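Local coordinates for ABC transporter substrate-binding protein-branched chain amino acid transport (Streptococcus pneumoniae, PDB 4GNR) that binds isoleucine between its two lobes and probably delivers branched-chain amino acids to an ABC transporter for uptake, at residues S127-I132 with G227-N232; S134-E139 with A347-K352; T183-A188 with A209-N214; K191-D196 with R217-D222. One frame throughout, in Å; residues are numbered along the deposited sequence.

Contact 1: residues S127-I132 with G227-N232. With ILE (isoleucine), chain B.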
loop_
_atom_site.group_PDB
_atom_site.type_symbol
_atom_site.label_atom_id
_atom_site.label_comp_id
_atom_site.label_asym_id
_atom_site.label_seq_id
_atom_site.Cartn_x
_atom_site.Cartn_y
_atom_site.Cartn_z
ATOM N N SER A 127 -10.684 5.203 -5.073
ATOM C CA SER A 127 -12.121 5.491 -5.049
ATOM C C SER A 127 -12.796 4.638 -3.961
ATOM O O SER A 127 -13.568 5.138 -3.135
ATOM C CB SER A 127 -12.716 5.222 -6.417
ATOM O OG SER A 127 -12.447 3.893 -6.806
ATOM N N PHE A 128 -12.454 3.357 -3.961
ATOM C CA PHE A 128 -12.925 2.357 -2.982
ATOM C C PHE A 128 -12.557 2.845 -1.567
ATOM O O PHE A 128 -13.400 2.820 -0.662
ATOM C CB PHE A 128 -12.255 1.028 -3.386
ATOM C CG PHE A 128 -12.291 -0.125 -2.404
ATOM C CD1 PHE A 128 -13.127 -1.208 -2.590
ATOM C CD2 PHE A 128 -11.362 -0.204 -1.387
ATOM C CE1 PHE A 128 -13.055 -2.310 -1.741
ATOM C CE2 PHE A 128 -11.283 -1.303 -0.569
ATOM C CZ PHE A 128 -12.137 -2.362 -0.760
ATOM N N GLN A 129 -11.311 3.305 -1.361
ATOM C CA GLN A 129 -10.912 3.795 -0.049
ATOM C C GLN A 129 -11.757 4.991 0.418
ATOM O O GLN A 129 -12.192 5.055 1.566
ATOM C CB GLN A 129 -9.436 4.172 0.015
ATOM C CG GLN A 129 -8.500 3.002 -0.235
ATOM C CD GLN A 129 -7.099 3.304 0.267
ATOM O OE1 GLN A 129 -6.853 3.299 1.473
ATOM N NE2 GLN A 129 -6.171 3.532 -0.646
ATOM N N GLY A 130 -11.954 5.955 -0.473
ATOM C CA GLY A 130 -12.729 7.150 -0.088
ATOM C C GLY A 130 -14.164 6.833 0.294
ATOM O O GLY A 130 -14.726 7.439 1.212
ATOM N N LYS A 131 -14.761 5.883 -0.416
ATOM C CA LYS A 131 -16.141 5.450 -0.136
ATOM C C LYS A 131 -16.223 4.771 1.225
ATOM O O LYS A 131 -17.133 5.026 2.004
ATOM C CB LYS A 131 -16.641 4.489 -1.226
ATOM C CG LYS A 131 -16.883 5.105 -2.572
ATOM C CD LYS A 131 -17.125 4.050 -3.632
ATOM C CE LYS A 131 -17.333 4.620 -4.996
ATOM N NZ LYS A 131 -17.367 3.480 -5.927
ATOM N N ILE A 132 -15.260 3.886 1.489
ATOM C CA ILE A 132 -15.216 3.200 2.782
ATOM C C ILE A 132 -15.039 4.218 3.914
ATOM O O ILE A 132 -15.702 4.131 4.949
ATOM C CB ILE A 132 -14.111 2.160 2.791
ATOM C CG1 ILE A 132 -14.548 0.946 1.944
ATOM C CG2 ILE A 132 -13.772 1.750 4.223
ATOM C CD1 ILE A 132 -13.391 -0.041 1.738
ATOM N N GLY A 227 -7.559 7.615 8.298
ATOM C CA GLY A 227 -6.713 7.600 7.126
ATOM C C GLY A 227 -6.958 6.441 6.197
ATOM O O GLY A 227 -7.694 5.494 6.475
ATOM N N GLY A 228 -6.347 6.579 5.015
ATOM C CA GLY A 228 -6.300 5.506 4.050
ATOM C C GLY A 228 -5.115 4.576 4.378
ATOM O O GLY A 228 -4.516 4.608 5.457
ATOM N N ASP A 229 -4.763 3.769 3.384
ATOM C CA ASP A 229 -3.722 2.757 3.573
ATOM C C ASP A 229 -2.350 3.349 3.892
ATOM O O ASP A 229 -1.478 2.638 4.399
ATOM C CB ASP A 229 -3.669 1.750 2.424
ATOM C CG ASP A 229 -3.189 2.327 1.073
ATOM O OD1 ASP A 229 -3.532 3.484 0.731
ATOM O OD2 ASP A 229 -2.510 1.556 0.321
ATOM N N GLY A 230 -2.143 4.635 3.607
ATOM C CA GLY A 230 -0.875 5.259 3.954
ATOM C C GLY A 230 -0.548 5.269 5.446
ATOM O O GLY A 230 0.616 5.475 5.818
ATOM N N PHE A 231 -1.541 5.076 6.322
ATOM C CA PHE A 231 -1.286 5.033 7.771
ATOM C C PHE A 231 -0.655 3.714 8.243
ATOM O O PHE A 231 -0.246 3.636 9.389
ATOM C CB PHE A 231 -2.591 5.231 8.563
ATOM C CG PHE A 231 -3.076 6.652 8.718
ATOM C CD1 PHE A 231 -2.919 7.636 7.746
ATOM C CD2 PHE A 231 -3.862 6.955 9.833
ATOM C CE1 PHE A 231 -3.481 8.913 7.940
ATOM C CE2 PHE A 231 -4.408 8.210 10.018
ATOM C CZ PHE A 231 -4.215 9.182 9.072
ATOM N N ASN A 232 -0.608 2.682 7.396
ATOM C CA ASN A 232 -0.033 1.414 7.817
ATOM C C ASN A 232 1.474 1.521 8.033
ATOM O O ASN A 232 2.162 2.298 7.380
ATOM C CB ASN A 232 -0.311 0.321 6.776
ATOM C CG ASN A 232 -1.750 -0.117 6.810
ATOM O OD1 ASN A 232 -2.120 -1.001 7.595
ATOM N ND2 ASN A 232 -2.563 0.462 5.955
HETATM N N ILE B . -1.524 3.013 -1.868
HETATM C CA ILE B . -0.446 4.036 -1.776
HETATM C C ILE B . -0.035 4.457 -3.183
HETATM O O ILE B . 0.845 5.334 -3.306
HETATM C CB ILE B . 0.696 3.644 -0.790
HETATM C CG1 ILE B . 1.158 2.224 -1.023
HETATM C CG2 ILE B . 0.329 3.791 0.790
HETATM C CD1 ILE B . 2.327 1.847 -0.140
HETATM O OXT ILE B . -0.630 3.927 -4.144
#
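Gln129, reaching out from helix 126-139, and Asp229, at the start of a short 3-10 turn, are joined by two hydrogen bonds that use both ends of the glutamine amide. Asp229 N donates to Gln129 OE1 at 2.9 Å, in the carbonyl plane and on a lone pair, though the N-H is bent to 143°. Gln129 NE2 gives its own hydrogen to Asp229 OD1 at 3.0 Å; the acceptor lies close to the amide plane, but the amide comes from above the carboxylate, the two planes being 80° apart. A glutamine suits this place because a single amide can serve a backbone donor and a carboxylate acceptor, both buried.

Backbone contacts are few. Gln129 OE1 rests 3.4 Å from Gly228 CA, so the amide oxygen comes right up to the bare backbone of the glycine.

The oxygen end of the carboxylate turns to the ligand, whose amino group lies near its plane and is probably charged. Asp229 OD2 accepts from the amino group of the bound isoleucine, ILE N, at 2.8 Å, while the bond from ILE N to Asp229 OD1 is weak at 3.3 Å. Tyr156 OH also bonds to OD1 and helps fix the group's rotation. With Gln129 as a second-shell support behind a first-shell aspartate, this is the ammonium-recognition site of an amino-acid-binding protein of the periplasmic binding protein family.

Contact 2: residues S134-E139 with A347-K352; sequences SNYVSE and AAEVVK
Tyr136 on helix 126-139 meets Glu349 of the edge strand 344-351 through its phenol. From CB the ring is carried toward the strand by a first torsion that sets CG anti to the backbone N (chi1 -168°). Along one side of the ring, CD2 comes to 4.4 Å from Val351 CG1, a loose apolar touch from an oblique direction. One atom further, CE2 lies 3.5 Å from Glu349 OE1 and 3.6 Å from Glu349 OE2, so the carboxylate sits at the ring's edge, its plane turned 61° from that of the ring. At the tip, Tyr136 OH donates to Glu349 OE1 at 2.6 Å, arriving on the syn side of the carboxylate, 19° out of its plane. This holds for one of the two conformers of Glu349, so the grip is probably not constant. Tyrosine is apt here because its ring can lie against valine while its hydroxyl reaches on to an acid.

The strand is the outermost member of the mixed sheet in the C-terminal lobe of this two-lobed binding protein, and the helix packs against that sheet as in an alpha/beta sandwich. Strand 335-341 runs antiparallel beside strand 344-351, and Tyr136 also touches its Met337.

Toward the chain end a single water bridges the two segments. Asn135 ND2 and Lys352 O, 4.0 Å apart, are linked by it; the water accepts from the amide at 2.6 Å and donates to the carbonyl at 2.5 Å. Asn135 ND2 makes a weak hydrogen bond to the terminal carboxylate of Pro353 as well.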
loop_
_atom_site.group_PDB
_atom_site.type_symbol
_atom_site.label_atom_id
_atom_site.label_comp_id
_atom_site.label_asym_id
_atom_site.label_seq_id
_atom_site.Cartn_x
_atom_site.Cartn_y
_atom_site.Cartn_z
ATOM N N SER A 134 -15.843 7.409 3.964
ATOM C CA SER A 134 -17.126 8.127 4.118
ATOM C C SER A 134 -18.164 7.282 4.873
ATOM O O SER A 134 -18.794 7.742 5.833
ATOM C CB SER A 134 -17.696 8.532 2.769
ATOM O OG SER A 134 -18.905 9.262 2.919
ATOM N N ASN A 135 -18.342 6.031 4.454
ATOM C CA ASN A 135 -19.320 5.171 5.129
ATOM C C ASN A 135 -18.980 4.962 6.605
ATOM O O ASN A 135 -19.851 4.991 7.469
ATOM C CB ASN A 135 -19.386 3.786 4.455
ATOM C CG ASN A 135 -19.935 3.803 3.036
ATOM O OD1 ASN A 135 -20.550 4.776 2.592
ATOM N ND2 ASN A 135 -19.734 2.689 2.326
ATOM N N TYR A 136 -17.703 4.733 6.881
ATOM C CA TYR A 136 -17.265 4.427 8.247
ATOM C C TYR A 136 -17.425 5.639 9.166
ATOM O O TYR A 136 -17.954 5.553 10.289
ATOM C CB TYR A 136 -15.816 3.919 8.244
ATOM C CG TYR A 136 -15.415 3.325 9.557
ATOM C CD1 TYR A 136 -14.840 4.100 10.566
ATOM C CD2 TYR A 136 -15.664 1.990 9.828
ATOM C CE1 TYR A 136 -14.494 3.540 11.793
ATOM C CE2 TYR A 136 -15.323 1.415 11.055
ATOM C CZ TYR A 136 -14.747 2.203 12.040
ATOM O OH TYR A 136 -14.406 1.689 13.274
ATOM N N VAL A 137 -16.944 6.803 8.740
ATOM C CA VAL A 137 -17.079 7.963 9.617
ATOM C C VAL A 137 -18.576 8.284 9.806
ATOM O O VAL A 137 -18.997 8.670 10.894
ATOM C CB VAL A 137 -16.285 9.219 9.161
ATOM C CG1 VAL A 137 -14.791 8.892 9.001
ATOM C CG2 VAL A 137 -16.875 9.843 7.896
ATOM N N SER A 138 -19.383 8.120 8.758
ATOM C CA SER A 138 -20.821 8.415 8.875
ATOM C C SER A 138 -21.632 7.472 9.728
ATOM O O SER A 138 -22.363 7.903 10.620
ATOM C CB SER A 138 -21.466 8.437 7.477
ATOM O OG SER A 138 -20.887 9.400 6.589
ATOM N N GLU A 139 -21.431 6.178 9.488
ATOM C CA GLU A 139 -22.224 5.128 10.143
ATOM C C GLU A 139 -21.634 4.447 11.367
ATOM O O GLU A 139 -22.380 3.904 12.192
ATOM C CB GLU A 139 -22.674 4.097 9.068
ATOM C CG GLU A 139 -23.533 4.761 7.921
ATOM C CD GLU A 139 -24.159 3.809 6.873
ATOM O OE1 GLU A 139 -24.042 2.567 6.982
ATOM O OE2 GLU A 139 -24.807 4.333 5.921
ATOM N N ALA A 347 -8.562 -3.535 17.202
ATOM C CA ALA A 347 -9.738 -4.091 16.529
ATOM C C ALA A 347 -9.603 -3.897 15.034
ATOM O O ALA A 347 -8.913 -2.987 14.579
ATOM C CB ALA A 347 -11.038 -3.423 17.021
ATOM N N ALA A 348 -10.225 -4.796 14.290
ATOM C CA ALA A 348 -10.253 -4.733 12.840
ATOM C C ALA A 348 -11.681 -5.115 12.431
ATOM O O ALA A 348 -12.278 -6.021 13.018
ATOM C CB ALA A 348 -9.225 -5.674 12.198
ATOM N N GLU A 349 -12.232 -4.382 11.459
ATOM C CA GLU A 349 -13.596 -4.584 10.916
ATOM C C GLU A 349 -13.556 -4.712 9.394
ATOM O O GLU A 349 -13.091 -3.789 8.723
ATOM C CB GLU A 349 -14.487 -3.379 11.269
ATOM C CG GLU A 349 -14.657 -3.161 12.762
ATOM C CD GLU A 349 -15.303 -1.815 13.067
ATOM O OE1 GLU A 349 -14.559 -0.926 13.511
ATOM O OE2 GLU A 349 -16.494 -1.589 12.747
ATOM N N VAL A 350 -14.074 -5.816 8.851
ATOM C CA VAL A 350 -14.107 -5.987 7.394
ATOM C C VAL A 350 -15.075 -4.933 6.851
ATOM O O VAL A 350 -16.191 -4.808 7.332
ATOM C CB VAL A 350 -14.554 -7.389 6.983
ATOM C CG1 VAL A 350 -14.739 -7.481 5.487
ATOM C CG2 VAL A 350 -13.538 -8.414 7.478
ATOM N N VAL A 351 -14.626 -4.196 5.841
ATOM C CA VAL A 351 -15.387 -3.122 5.233
ATOM C C VAL A 351 -15.317 -3.176 3.724
ATOM O O VAL A 351 -14.334 -3.628 3.160
ATOM C CB VAL A 351 -14.870 -1.725 5.723
ATOM C CG1 VAL A 351 -15.242 -1.476 7.182
ATOM C CG2 VAL A 351 -13.358 -1.588 5.519
ATOM N N LYS A 352 -16.381 -2.710 3.090
ATOM C CA LYS A 352 -16.437 -2.650 1.630
ATOM C C LYS A 352 -17.321 -1.430 1.299
ATOM O O LYS A 352 -18.117 -1.005 2.123
ATOM C CB LYS A 352 -16.986 -3.946 1.026
ATOM C CG LYS A 352 -18.415 -4.233 1.429
ATOM C CD LYS A 352 -18.958 -5.555 0.880
ATOM C CE LYS A 352 -20.398 -5.757 1.321
ATOM N NZ LYS A 352 -21.010 -7.015 0.837
HETATM O O HOH W 1 -18.572 0.825 3.787
#

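Contact 3: residues T183-A188 with A209-N214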
loop_
_atom_site.group_PDB
_atom_site.type_symbol
_atom_site.label_atom_id
_atom_site.label_comp_id
_atom_site.label_asym_id
_atom_site.label_seq_id
_atom_site.Cartn_x
_atom_site.Cartn_y
_atom_site.Cartn_z
ATOM N N THR A 183 6.679 19.667 7.784
ATOM C CA THR A 183 6.871 19.145 9.140
ATOM C C THR A 183 6.120 20.003 10.196
ATOM O O THR A 183 6.032 19.631 11.349
ATOM C CB THR A 183 8.337 19.000 9.515
ATOM O OG1 THR A 183 8.882 20.306 9.610
ATOM C CG2 THR A 183 9.113 18.132 8.495
ATOM N N ASP A 184 5.557 21.137 9.773
ATOM C CA ASP A 184 4.819 22.110 10.635
ATOM C C ASP A 184 3.378 22.193 10.147
ATOM O O ASP A 184 3.143 22.585 9.002
ATOM C CB ASP A 184 5.516 23.487 10.558
ATOM C CG ASP A 184 4.816 24.608 11.346
ATOM O OD1 ASP A 184 3.661 24.497 11.763
ATOM O OD2 ASP A 184 5.450 25.678 11.515
ATOM N N PHE A 185 2.429 21.826 11.013
ATOM C CA PHE A 185 0.984 21.825 10.691
ATOM C C PHE A 185 0.193 22.714 11.664
ATOM O O PHE A 185 -1.023 22.632 11.755
ATOM C CB PHE A 185 0.476 20.363 10.732
ATOM C CG PHE A 185 1.295 19.446 9.838
ATOM C CD1 PHE A 185 1.005 19.304 8.494
ATOM C CD2 PHE A 185 2.399 18.756 10.344
ATOM C CE1 PHE A 185 1.820 18.491 7.682
ATOM C CE2 PHE A 185 3.194 17.957 9.534
ATOM C CZ PHE A 185 2.898 17.837 8.214
ATOM N N GLN A 186 0.906 23.579 12.359
ATOM C CA GLN A 186 0.310 24.390 13.419
ATOM C C GLN A 186 -0.820 25.307 13.023
ATOM O O GLN A 186 -1.865 25.351 13.673
ATOM C CB GLN A 186 1.419 25.184 14.137
ATOM C CG GLN A 186 2.432 24.317 14.842
ATOM C CD GLN A 186 1.832 23.617 16.037
ATOM O OE1 GLN A 186 1.465 24.266 17.010
ATOM N NE2 GLN A 186 1.799 22.299 16.007
ATOM N N ALA A 187 -0.631 26.054 11.952
ATOM C CA ALA A 187 -1.663 27.019 11.540
ATOM C C ALA A 187 -2.979 26.359 11.211
ATOM O O ALA A 187 -4.046 26.813 11.649
ATOM C CB ALA A 187 -1.172 27.865 10.361
ATOM N N ALA A 188 -2.924 25.313 10.404
ATOM C CA ALA A 188 -4.147 24.617 10.024
ATOM C C ALA A 188 -4.825 23.985 11.222
ATOM O O ALA A 188 -6.041 24.052 11.371
ATOM C CB ALA A 188 -3.871 23.575 8.951
ATOM N N ALA A 209 1.235 12.320 7.873
ATOM C CA ALA A 209 0.131 11.930 8.717
ATOM C C ALA A 209 0.547 11.702 10.166
ATOM O O ALA A 209 -0.184 12.094 11.071
ATOM C CB ALA A 209 -0.568 10.702 8.141
ATOM N N GLY A 210 1.684 11.065 10.386
ATOM C CA GLY A 210 2.112 10.825 11.759
ATOM C C GLY A 210 2.409 12.127 12.498
ATOM O O GLY A 210 2.074 12.294 13.677
ATOM N N LYS A 211 3.070 13.062 11.814
ATOM C CA LYS A 211 3.358 14.392 12.410
ATOM C C LYS A 211 2.055 15.162 12.678
ATOM O O LYS A 211 1.938 15.870 13.673
ATOM C CB LYS A 211 4.305 15.180 11.516
ATOM C CG LYS A 211 5.704 14.584 11.432
ATOM C CD LYS A 211 6.614 15.399 10.525
ATOM C CE LYS A 211 8.001 14.787 10.320
ATOM N NZ LYS A 211 7.941 13.518 9.528
ATOM N N ILE A 212 1.080 15.048 11.780
ATOM C CA ILE A 212 -0.232 15.689 11.961
ATOM C C ILE A 212 -0.903 15.142 13.232
ATOM O O ILE A 212 -1.423 15.909 14.044
ATOM C CB ILE A 212 -1.110 15.507 10.722
ATOM C CG1 ILE A 212 -0.570 16.373 9.571
ATOM C CG2 ILE A 212 -2.571 15.824 11.046
ATOM C CD1 ILE A 212 -1.129 16.013 8.223
ATOM N N VAL A 213 -0.902 13.821 13.392
ATOM C CA VAL A 213 -1.484 13.213 14.595
ATOM C C VAL A 213 -0.761 13.732 15.850
ATOM O O VAL A 213 -1.375 14.115 16.838
ATOM C CB VAL A 213 -1.401 11.682 14.514
ATOM C CG1 VAL A 213 -1.746 11.066 15.863
ATOM C CG2 VAL A 213 -2.353 11.193 13.415
ATOM N N ASN A 214 0.558 13.756 15.749
ATOM C CA ASN A 214 1.408 14.211 16.831
ATOM C C ASN A 214 1.064 15.620 17.309
ATOM O O ASN A 214 0.947 15.910 18.508
ATOM C CB ASN A 214 2.844 14.227 16.348
ATOM C CG ASN A 214 3.772 14.664 17.423
ATOM O OD1 ASN A 214 4.124 15.828 17.476
ATOM N ND2 ASN A 214 4.022 13.797 18.390
#
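The ring of Phe185 carries Ile212 on one face: Ile212 CG1 stands 3.5 Å from the ring centroid and only 13° off the normal, a CH-pi contact centred over the ring. The methyl Ile212 CD1 leans toward one side of it, 3.9 Å from Phe185 CE1. On the same side of the ring plane but out past the rim, Lys211 CB approaches Phe185 CE2 obliquely at 3.6 Å. Isoleucine is well suited to this place, since its CG1 branch, anti to the carbonyl carbon (chi1 -71°), offers a slim methylene to the aromatic face, and the two side chains cross at about a right angle.

Phe185 holds the N-cap position of helix 186-193, and its ring packs there on helix 206-218. Helix 186-193 precedes strand 199-201 and helix 206-218 follows it, in the alternating beta-alpha order of the C-terminal lobe, and Tyr149 of strand 145-151 touches both Phe185 and Ile212 from the sheet. Just before the helix, Asp184 OD1 accepts from Gln186 N at 3.0 Å, an Asx turn.

Nearer the surface, Thr183 and Lys211 run side by side, with Thr183 CG2 4.0 Å from Lys211 CE. Here lysine contributes its aliphatic chain; the chain bends at its last torsion (chi4 68°), and the ammonium goes to Gln239 and to the carbonyl of Asn207.

Contact 4: residues K191-D196 with R217-D222; sequences KMKGKD and RGMGID. With MG (magnesium ion), chain D.
With chi1 at -175° and every later torsion near 180°, Lys193 runs straight from helix 186-193 to Met219, in the turn ending helix 206-218. There Lys193 NZ donates to Met219 O at 2.7 Å, in the carbonyl plane, with a C=O...N angle of 160°. Lysine is long enough to pass beside apolar neighbours and still end on a polar atom. Near its root, Lys193 CB lies 4.2 Å from Ile221 CD1, the two side chains crossing at a slant, and further out Lys193 CD is 4.4 Å from Met219 SD. Ile221, which also packs on Phe197, is buried, and the lysine's CB and CG lie along it.

The turn itself is a Schellman motif, defined by the bonds Gly220 N to Arg217 O and Ile221 N to Ala216 O. Gly220 is its C-prime residue, and glycine readily takes up the positive phi (91°). Arg217 NH1 bonds Ile221 O at 2.8 Å and also Lys223 O.

Beyond the lysine, Asp196 OD2, in one of its two conformers, binds a magnesium ion at 2.1 Å, with five waters completing six ligands; one of them donates to Asp196 OD1 at 2.6 Å.

The contact joins the C-terminal ends of helices 186-193 and 206-218. Met219 also touches Leu189 and Thr190 of the first helix, and Met192 turns its end inward to Val147 and Tyr149 of strand 145-151.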
loop_
_atom_site.group_PDB
_atom_site.type_symbol
_atom_site.label_atom_id
_atom_site.label_comp_id
_atom_site.label_asym_id
_atom_site.label_seq_id
_atom_site.Cartn_x
_atom_site.Cartn_y
_atom_site.Cartn_z
ATOM N N LYS A 191 -6.552 26.466 13.401
ATOM C CA LYS A 191 -7.791 26.862 12.710
ATOM C C LYS A 191 -8.931 25.832 12.889
ATOM O O LYS A 191 -10.108 26.211 12.943
ATOM C CB LYS A 191 -7.537 27.098 11.228
ATOM C CG LYS A 191 -8.798 27.489 10.498
ATOM C CD LYS A 191 -8.556 27.693 9.040
ATOM C CE LYS A 191 -9.829 28.106 8.353
ATOM N NZ LYS A 191 -9.566 28.310 6.926
ATOM N N MET A 192 -8.576 24.541 12.870
ATOM C CA MET A 192 -9.539 23.437 13.072
ATOM C C MET A 192 -10.077 23.283 14.484
ATOM O O MET A 192 -11.247 23.026 14.670
ATOM C CB MET A 192 -8.885 22.087 12.738
ATOM C CG MET A 192 -8.474 21.975 11.332
ATOM S SD MET A 192 -7.467 20.529 11.122
ATOM C CE MET A 192 -6.986 20.925 9.455
ATOM N N LYS A 193 -9.205 23.463 15.462
ATOM C CA LYS A 193 -9.504 23.248 16.881
ATOM C C LYS A 193 -10.718 23.949 17.478
ATOM O O LYS A 193 -11.452 23.411 18.321
ATOM C CB LYS A 193 -8.265 23.598 17.701
ATOM C CG LYS A 193 -8.414 23.305 19.163
ATOM C CD LYS A 193 -7.154 23.676 19.898
ATOM C CE LYS A 193 -7.263 23.451 21.389
ATOM N NZ LYS A 193 -6.010 23.881 22.070
ATOM N N GLY A 194 -10.911 25.165 17.015
ATOM C CA GLY A 194 -11.980 26.044 17.443
ATOM C C GLY A 194 -13.307 25.789 16.789
ATOM O O GLY A 194 -14.240 26.578 16.967
ATOM N N LYS A 195 -13.389 24.722 16.011
ATOM C CA LYS A 195 -14.626 24.338 15.334
ATOM C C LYS A 195 -15.120 22.992 15.822
ATOM O O LYS A 195 -14.347 22.132 16.126
ATOM C CB LYS A 195 -14.428 24.192 13.839
ATOM C CG LYS A 195 -14.004 25.457 13.107
ATOM C CD LYS A 195 -13.687 25.186 11.638
ATOM C CE LYS A 195 -13.386 26.462 10.823
ATOM N NZ LYS A 195 -14.562 27.381 10.695
ATOM N N ASP A 196 -16.416 22.815 15.980
ATOM C CA ASP A 196 -16.839 21.512 16.397
ATOM C C ASP A 196 -16.712 20.649 15.147
ATOM O O ASP A 196 -16.907 21.095 14.010
ATOM C CB ASP A 196 -18.295 21.469 16.823
ATOM C CG ASP A 196 -18.663 20.167 17.544
ATOM O OD1 ASP A 196 -17.735 19.479 18.024
ATOM O OD2 ASP A 196 -19.873 19.849 17.643
ATOM N N ARG A 217 -2.936 16.001 18.499
ATOM C CA ARG A 217 -3.114 15.505 19.864
ATOM C C ARG A 217 -2.374 16.417 20.846
ATOM O O ARG A 217 -2.869 16.712 21.937
ATOM C CB ARG A 217 -2.622 14.064 19.905
ATOM C CG ARG A 217 -3.396 13.108 18.976
ATOM C CD ARG A 217 -4.692 12.658 19.599
ATOM N NE ARG A 217 -5.449 11.717 18.734
ATOM C CZ ARG A 217 -6.492 12.007 17.946
ATOM N NH1 ARG A 217 -6.948 13.242 17.835
ATOM N NH2 ARG A 217 -7.107 11.036 17.298
ATOM N N GLY A 218 -1.197 16.896 20.442
ATOM C CA GLY A 218 -0.406 17.788 21.300
ATOM C C GLY A 218 -1.148 19.071 21.646
ATOM O O GLY A 218 -0.982 19.623 22.736
ATOM N N MET A 219 -1.943 19.581 20.720
ATOM C CA MET A 219 -2.695 20.795 21.004
ATOM C C MET A 219 -4.113 20.527 21.522
ATOM O O MET A 219 -4.947 21.434 21.587
ATOM C CB MET A 219 -2.684 21.809 19.878
ATOM C CG MET A 219 -3.439 21.375 18.688
ATOM S SD MET A 219 -3.604 22.699 17.442
ATOM C CE MET A 219 -1.902 22.907 16.965
ATOM N N GLY A 220 -4.386 19.295 21.925
ATOM C CA GLY A 220 -5.690 18.997 22.520
ATOM C C GLY A 220 -6.825 18.534 21.662
ATOM O O GLY A 220 -7.968 18.528 22.112
ATOM N N ILE A 221 -6.524 18.218 20.413
ATOM C CA ILE A 221 -7.550 17.678 19.509
ATOM C C ILE A 221 -7.523 16.169 19.732
ATOM O O ILE A 221 -6.531 15.507 19.426
ATOM C CB ILE A 221 -7.250 17.990 18.071
ATOM C CG1 ILE A 221 -7.296 19.499 17.836
ATOM C CG2 ILE A 221 -8.258 17.279 17.156
ATOM C CD1 ILE A 221 -6.779 19.916 16.473
ATOM N N ASP A 222 -8.633 15.653 20.264
ATOM C CA ASP A 222 -8.789 14.228 20.610
ATOM C C ASP A 222 -9.702 13.405 19.729
ATOM O O ASP A 222 -9.718 12.173 19.821
ATOM C CB ASP A 222 -9.309 14.132 22.053
ATOM C CG ASP A 222 -8.331 14.658 23.038
ATOM O OD1 ASP A 222 -7.130 14.623 22.710
ATOM O OD2 ASP A 222 -8.758 15.086 24.130
HETATM MG MG MG D . -20.617 18.190 18.763
HETATM O O HOH W 2 -18.802 17.257 18.988
HETATM O O HOH W 3 -20.056 19.296 20.647
HETATM O O HOH W 4 -20.754 17.145 17.045
HETATM O O HOH W 5 -22.638 18.827 18.247
HETATM O O HOH W 6 -21.555 16.747 19.798
#

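Contact 1 is the buried one, close to the bound isoleucine, and its chemistry is polar and exact: amide, carboxylate and ammonium. Contact 2 shares helix 126-139 with it but lies at the surface, where a phenol-acid bond and a bridging water serve; the two meet as Ile132 packs on Val351. Contacts 3 and 4, both partly buried, join helices 186-193 and 206-218, the first near the start of the former helix through aromatic and aliphatic packing, the second at the ends of both through a lysine-to-carbonyl bond. Gln186 against Met219 connects them. Phe231 of contact 1 touches Ala209 of contact 3, whereas contact 4 stands clear of contacts 1 and 2.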